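Local coordinates for uncharacterized protein (Bordetella bronchiseptica, PDB 4XG0) that probably acts as a kinase in acid-sugar catabolism, pairing a sugar-binding N-terminal domain with a nucleotide-binding C-terminal domain, at residues 135-140 against 221-226. Numbering follows the deposited sequence.
Sequences IAVVCP and QRLARA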
ATOM      1  N   ILE A 135     -15.309   0.766 -13.078  1.00 31.89           N
ATOM      2  CA  ILE A 135     -16.022   1.531 -12.044  1.00 34.48           C
ATOM      3  C   ILE A 135     -15.134   2.712 -11.694  1.00 32.33           C
ATOM      4  O   ILE A 135     -13.944   2.534 -11.378  1.00 29.74           O
ATOM      5  CB  ILE A 135     -16.275   0.696 -10.769  1.00 33.89           C
ATOM      6  CG1 ILE A 135     -17.087  -0.558 -11.094  1.00 41.55           C
ATOM      7  CG2 ILE A 135     -16.949   1.546  -9.686  1.00 35.45           C
ATOM      8  CD1 ILE A 135     -17.317  -1.464  -9.911  1.00 44.62           C
ATOM      9  N   ALA A 136     -15.676   3.923 -11.747  1.00 31.61           N
ATOM     10  CA  ALA A 136     -14.906   5.086 -11.303  1.00 31.14           C
ATOM     11  C   ALA A 136     -15.246   5.237  -9.844  1.00 30.75           C
ATOM     12  O   ALA A 136     -16.415   5.448  -9.507  1.00 29.03           O
ATOM     13  CB  ALA A 136     -15.300   6.353 -12.084  1.00 30.25           C
ATOM     14  N   VAL A 137     -14.231   5.126  -8.994  1.00 23.27           N
ATOM     15  CA  VAL A 137     -14.393   5.183  -7.552  1.00 22.36           C
ATOM     16  C   VAL A 137     -13.821   6.508  -7.104  1.00 20.11           C
ATOM     17  O   VAL A 137     -12.603   6.692  -7.022  1.00 22.15           O
ATOM     18  CB  VAL A 137     -13.690   4.010  -6.875  1.00 24.88           C
ATOM     19  CG1 VAL A 137     -13.988   4.031  -5.360  1.00 22.55           C
ATOM     20  CG2 VAL A 137     -14.120   2.686  -7.543  1.00 30.50           C
ATOM     21  N   VAL A 138     -14.713   7.434  -6.813  1.00 22.77           N
ATOM     22  CA  VAL A 138     -14.342   8.833  -6.722  1.00 23.11           C
ATOM     23  C   VAL A 138     -14.259   9.275  -5.273  1.00 19.10           C
ATOM     24  O   VAL A 138     -15.254   9.232  -4.514  1.00 22.27           O
ATOM     25  CB  VAL A 138     -15.369   9.705  -7.447  1.00 22.89           C
ATOM     26  CG1 VAL A 138     -14.953  11.134  -7.395  1.00 19.71           C
ATOM     27  CG2 VAL A 138     -15.500   9.269  -8.897  1.00 25.57           C
ATOM     28  N   CYS A 139     -13.074   9.713  -4.878  1.00 19.39           N
ATOM     29  CA  CYS A 139     -12.882  10.237  -3.531  1.00 21.15           C
ATOM     30  C   CYS A 139     -11.675  11.197  -3.491  1.00 21.40           C
ATOM     31  O   CYS A 139     -10.528  10.787  -3.272  1.00 19.54           O
ATOM     32  CB  CYS A 139     -12.651   9.097  -2.558  1.00 17.46           C
ATOM     33  SG  CYS A 139     -12.271   9.676  -0.874  1.00 20.98           S
ATOM     34  N   PRO A 140     -11.936  12.492  -3.644  1.00 20.51           N
ATOM     35  CA  PRO A 140     -10.797  13.412  -3.761  1.00 20.90           C
ATOM     36  C   PRO A 140     -10.249  13.891  -2.403  1.00 17.30           C
ATOM     37  O   PRO A 140      -9.486  14.867  -2.326  1.00 18.58           O
ATOM     38  CB  PRO A 140     -11.377  14.579  -4.575  1.00 19.77           C
ATOM     39  CG  PRO A 140     -12.589  14.025  -5.236  1.00 18.86           C
ATOM     40  CD  PRO A 140     -13.148  13.092  -4.209  1.00 17.81           C
ATOM     41  N   GLN A 221      -7.364   4.709   3.501  1.00 21.98           N
ATOM     42  CA  GLN A 221      -6.679   3.413   3.379  1.00 21.97           C
ATOM     43  C   GLN A 221      -7.663   2.256   3.195  1.00 22.63           C
ATOM     44  O   GLN A 221      -7.419   1.316   2.387  1.00 19.52           O
ATOM     45  CB  GLN A 221      -5.794   3.147   4.599  1.00 24.94           C
ATOM     46  CG  GLN A 221      -5.116   1.752   4.611  1.00 28.25           C
ATOM     47  CD  GLN A 221      -4.314   1.529   5.866  1.00 40.23           C
ATOM     48  OE1 GLN A 221      -4.874   1.429   6.967  1.00 52.67           O
ATOM     49  NE2 GLN A 221      -2.995   1.463   5.720  1.00 47.94           N
ATOM     50  N   ARG A 222      -8.763   2.296   3.955  1.00 22.01           N
ATOM     51  CA  ARG A 222      -9.817   1.294   3.823  1.00 23.38           C
ATOM     52  C   ARG A 222     -10.338   1.298   2.404  1.00 19.50           C
ATOM     53  O   ARG A 222     -10.605   0.246   1.831  1.00 24.31           O
ATOM     54  CB  ARG A 222     -10.983   1.564   4.796  1.00 23.95           C
ATOM     55  CG  ARG A 222     -12.099   0.552   4.744  1.00 30.44           C
ATOM     56  CD  ARG A 222     -13.170   0.799   5.823  1.00 33.63           C
ATOM     57  NE  ARG A 222     -12.560   1.164   7.107  1.00 46.51           N
ATOM     58  CZ  ARG A 222     -12.691   2.343   7.725  1.00 40.95           C
ATOM     59  NH1 ARG A 222     -13.461   3.318   7.232  1.00 39.32           N
ATOM     60  NH2 ARG A 222     -12.064   2.537   8.878  1.00 55.20           N
ATOM     61  N   LEU A 223     -10.548   2.491   1.847  1.00 20.23           N
ATOM     62  CA  LEU A 223     -11.064   2.608   0.487  1.00 17.52           C
ATOM     63  C   LEU A 223     -10.044   2.062  -0.502  1.00 21.26           C
ATOM     64  O   LEU A 223     -10.406   1.343  -1.422  1.00 22.99           O
ATOM     65  CB  LEU A 223     -11.424   4.075   0.135  1.00 20.73           C
ATOM     66  CG  LEU A 223     -11.791   4.375  -1.320  1.00 18.36           C
ATOM     67  CD1 LEU A 223     -12.948   3.544  -1.772  1.00 20.07           C
ATOM     68  CD2 LEU A 223     -12.133   5.828  -1.528  1.00 18.23           C
ATOM     69  N   ALA A 224      -8.766   2.396  -0.305  1.00 18.28           N
ATOM     70  CA  ALA A 224      -7.710   1.898  -1.179  1.00 20.33           C
ATOM     71  C   ALA A 224      -7.663   0.359  -1.152  1.00 19.46           C
ATOM     72  O   ALA A 224      -7.539  -0.282  -2.186  1.00 21.33           O
ATOM     73  CB  ALA A 224      -6.368   2.466  -0.761  1.00 18.53           C
ATOM     74  N   ARG A 225      -7.787  -0.235   0.031  1.00 21.56           N
ATOM     75  CA  ARG A 225      -7.831  -1.686   0.148  1.00 24.32           C
ATOM     76  C   ARG A 225      -9.028  -2.299  -0.595  1.00 24.58           C
ATOM     77  O   ARG A 225      -8.885  -3.324  -1.284  1.00 27.84           O
ATOM     78  CB  ARG A 225      -7.829  -2.104   1.616  1.00 26.62           C
ATOM     79  CG  ARG A 225      -6.508  -1.769   2.284  1.00 28.47           C
ATOM     80  CD  ARG A 225      -6.461  -2.148   3.755  1.00 34.54           C
ATOM     81  NE  ARG A 225      -5.078  -2.077   4.229  1.00 44.37           N
ATOM     82  CZ  ARG A 225      -4.690  -2.106   5.505  1.00 46.97           C
ATOM     83  NH1 ARG A 225      -5.575  -2.184   6.496  1.00 51.83           N
ATOM     84  NH2 ARG A 225      -3.391  -2.042   5.793  1.00 46.91           N
ATOM     85  N   ALA A 226     -10.204  -1.698  -0.436  1.00 22.33           N
ATOM     86  CA  ALA A 226     -11.383  -2.128  -1.165  1.00 25.66           C
ATOM     87  C   ALA A 226     -11.148  -2.051  -2.658  1.00 22.34           C
ATOM     88  O   ALA A 226     -11.519  -2.953  -3.393  1.00 26.11           O
ATOM     89  CB  ALA A 226     -12.605  -1.288  -0.783  1.00 25.78           C
TER
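Leu-223 meets the strand with both of its methyl groups: CD2 lies 3.5 Å from CB of Cys-139, while CD1 lies 3.8 Å from CG1 of Val-137. The first distance is shorter than a usual carbon–carbon contact, so the tight spot is at Cys-139, where CD2 also comes within 3.9 Å of SG. At Val-137 a single methyl touches at ordinary van der Waals range, and the valine and leucine side chains run past each other in opposite directions. With CG trans to its backbone N (chi1 172°), Leu-223 spans the gap between backbones, whose closest CA atoms, Cys-139 CA and Leu-223 CA, are 8.8 Å apart. Val-137 and Cys-139 point to the helix, whereas Val-138 between them points away, as expected of an extended strand. In contrast to buried Leu-223, Gln-221, Arg-222 and Arg-225 are partly solvent-exposed; Gln-221 CD sits 3.6 Å above the plane of the Arg-225 guanidinium, over its centre. Helix 217-230 is the beta-alpha-beta crossover from strand 209-212 to strand 234-238, the parallel neighbours of strand 135-139, and Leu-223 packs on this middle strand; Ile-203 of helix 196-205 touches both Val-137 and Leu-223. With 117 Å² buried and no hydrogen bond between the two segments to fix orientation, their contact rests on apolar burial and dispersion.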